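Local coordinates for protein putative alpha KG dependent 2,4-D dioxygenase (Burkholderia xenovorans, PDB 5J92) that probably acts as an iron(II)- and 2-oxoglutarate-dependent dioxygenase of the TfdA/TauD family, its physiological substrate not established, at residues R207-S212 against M263-A268. Residues are numbered along the deposited sequence; the frame is centred on the assembly and turned at random.
Sequences RTHPIS and MWDNRA
Arg267 crosses the His209 side chain at about a right angle and carries its tip to Pro210. Arg267 CB lies 4.0 Å from His209 CD2. With chi3 at -67° the chain bends, bringing Arg267 NE back to Asp265, where it gives a 2.8 Å bond to the syn lone pair of OD1. His209 CE1 sits above one face of the guanidinium, offset toward its rim. Arg267 NH1 meets Pro210 CG at 3.6 Å and has a weak, long ion pair with Asp292; NH2 touches Ile211 CD1 and bonds Asp265 OD2, completing a side-on salt bridge.

Asp265 OD2 is gripped from both faces of the carboxylate, by Arg267 NH2 on one and by His209 NE2 on the other, the latter at 2.6 Å and 159°. At the far side of the imidazole, ND1 accepts from Ile211 N, which helps fix the ring's rotation. Farther along, Arg207 NH2 shares a water with Asn266 O.

Asp265 OD1 also accepts from Arg267 N at 2.9 Å, an Asx turn. This His-carboxylate-Arg cluster ties the loop after strand 201-208 to the end of strand 261-265 in the double-stranded beta-helix core. Next along, Asn266, its ND2 bonded to Ser135 OG, accepts through OD1 from iron ligand Asp124's N, about 6 Å from the iron.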
loop_
_atom_site.group_PDB
_atom_site.type_symbol
_atom_site.label_atom_id
_atom_site.label_comp_id
_atom_site.label_asym_id
_atom_site.label_seq_id
_atom_site.Cartn_x
_atom_site.Cartn_y
_atom_site.Cartn_z
ATOM N N ARG A 207 -0.307 4.439 21.241
ATOM C CA ARG A 207 0.466 3.844 22.317
ATOM C C ARG A 207 1.359 4.873 22.987
ATOM O O ARG A 207 1.764 5.866 22.381
ATOM C CB ARG A 207 1.351 2.708 21.789
ATOM C CG ARG A 207 0.730 1.888 20.668
ATOM C CD ARG A 207 1.545 0.630 20.442
ATOM N NE ARG A 207 1.373 -0.277 21.570
ATOM C CZ ARG A 207 1.813 -1.532 21.621
ATOM N NH1 ARG A 207 1.581 -2.258 22.707
ATOM N NH2 ARG A 207 2.466 -2.063 20.601
ATOM N N THR A 208 1.702 4.594 24.243
ATOM C CA THR A 208 2.715 5.348 24.966
ATOM C C THR A 208 3.794 4.382 25.428
ATOM O O THR A 208 3.517 3.445 26.182
ATOM C CB THR A 208 2.119 6.100 26.152
ATOM O OG1 THR A 208 1.131 7.016 25.673
ATOM C CG2 THR A 208 3.212 6.862 26.877
ATOM N N HIS A 209 5.011 4.610 24.978
ATOM C CA HIS A 209 6.084 3.668 25.245
ATOM C C HIS A 209 6.507 3.743 26.709
ATOM O O HIS A 209 6.666 4.840 27.252
ATOM C CB HIS A 209 7.284 3.945 24.337
ATOM C CG HIS A 209 8.231 2.795 24.243
ATOM N ND1 HIS A 209 9.205 2.555 25.187
ATOM C CD2 HIS A 209 8.321 1.790 23.340
ATOM C CE1 HIS A 209 9.866 1.456 24.865
ATOM N NE2 HIS A 209 9.344 0.968 23.750
ATOM N N PRO A 210 6.701 2.597 27.370
ATOM C CA PRO A 210 7.028 2.621 28.806
ATOM C C PRO A 210 8.448 3.078 29.119
ATOM O O PRO A 210 8.685 3.559 30.233
ATOM C CB PRO A 210 6.810 1.166 29.243
ATOM C CG PRO A 210 6.937 0.356 28.003
ATOM C CD PRO A 210 6.644 1.232 26.818
ATOM N N ILE A 211 9.387 2.975 28.183
ATOM C CA ILE A 211 10.763 3.412 28.430
ATOM C C ILE A 211 10.948 4.876 28.068
ATOM O O ILE A 211 11.477 5.659 28.860
ATOM C CB ILE A 211 11.760 2.522 27.650
ATOM C CG1 ILE A 211 11.671 1.066 28.102
ATOM C CG2 ILE A 211 13.208 3.051 27.787
ATOM C CD1 ILE A 211 12.541 0.118 27.272
ATOM N N SER A 212 10.526 5.267 26.865
ATOM C CA SER A 212 10.810 6.601 26.346
ATOM C C SER A 212 9.673 7.595 26.521
ATOM O O SER A 212 9.896 8.793 26.323
ATOM C CB SER A 212 11.142 6.534 24.853
ATOM O OG SER A 212 10.005 6.103 24.140
ATOM N N MET A 263 17.782 -6.756 16.959
ATOM C CA MET A 263 16.765 -6.750 17.998
ATOM C C MET A 263 15.890 -5.530 17.776
ATOM O O MET A 263 16.416 -4.420 17.611
ATOM C CB MET A 263 17.441 -6.732 19.374
ATOM C CG MET A 263 16.654 -6.171 20.526
ATOM S SD MET A 263 17.772 -6.044 21.940
ATOM C CE MET A 263 16.618 -5.626 23.243
ATOM N N TRP A 264 14.565 -5.734 17.680
ATOM C CA TRP A 264 13.675 -4.608 17.430
ATOM C C TRP A 264 12.473 -4.632 18.364
ATOM O O TRP A 264 11.990 -5.694 18.776
ATOM C CB TRP A 264 13.226 -4.529 15.946
ATOM C CG TRP A 264 12.241 -5.584 15.467
ATOM C CD1 TRP A 264 10.871 -5.524 15.505
ATOM C CD2 TRP A 264 12.566 -6.827 14.851
ATOM N NE1 TRP A 264 10.322 -6.675 14.965
ATOM C CE2 TRP A 264 11.347 -7.487 14.551
ATOM C CE3 TRP A 264 13.772 -7.461 14.529
ATOM C CZ2 TRP A 264 11.307 -8.729 13.940
ATOM C CZ3 TRP A 264 13.721 -8.709 13.924
ATOM C CH2 TRP A 264 12.502 -9.329 13.639
ATOM N N ASP A 265 12.027 -3.428 18.714
ATOM C CA ASP A 265 10.949 -3.206 19.681
ATOM C C ASP A 265 9.637 -3.092 18.909
ATOM O O ASP A 265 9.363 -2.078 18.266
ATOM C CB ASP A 265 11.264 -1.965 20.515
ATOM C CG ASP A 265 10.311 -1.773 21.700
ATOM O OD1 ASP A 265 9.235 -2.412 21.726
ATOM O OD2 ASP A 265 10.664 -0.990 22.617
ATOM N N ASN A 266 8.824 -4.152 18.957
ATOM C CA ASN A 266 7.536 -4.139 18.274
ATOM C C ASN A 266 6.583 -3.080 18.821
ATOM O O ASN A 266 5.615 -2.726 18.140
ATOM C CB ASN A 266 6.891 -5.525 18.353
ATOM C CG ASN A 266 7.672 -6.568 17.575
ATOM O OD1 ASN A 266 7.553 -6.642 16.365
ATOM N ND2 ASN A 266 8.478 -7.367 18.267
ATOM N N ARG A 267 6.840 -2.559 20.022
ATOM C CA ARG A 267 5.978 -1.543 20.621
ATOM C C ARG A 267 6.092 -0.192 19.934
ATOM O O ARG A 267 5.271 0.685 20.215
ATOM C CB ARG A 267 6.307 -1.384 22.109
ATOM C CG ARG A 267 6.169 -2.676 22.904
ATOM C CD ARG A 267 6.740 -2.547 24.306
ATOM N NE ARG A 267 8.192 -2.377 24.307
ATOM C CZ ARG A 267 8.937 -2.422 25.406
ATOM N NH1 ARG A 267 8.356 -2.632 26.587
ATOM N NH2 ARG A 267 10.254 -2.260 25.328
ATOM N N ALA A 268 7.077 -0.011 19.042
ATOM C CA ALA A 268 7.300 1.258 18.364
ATOM C C ALA A 268 7.402 1.122 16.851
ATOM O O ALA A 268 7.688 2.114 16.176
ATOM C CB ALA A 268 8.585 1.923 18.886
HETATM O O HOH W 1 3.412 -0.918 18.068
#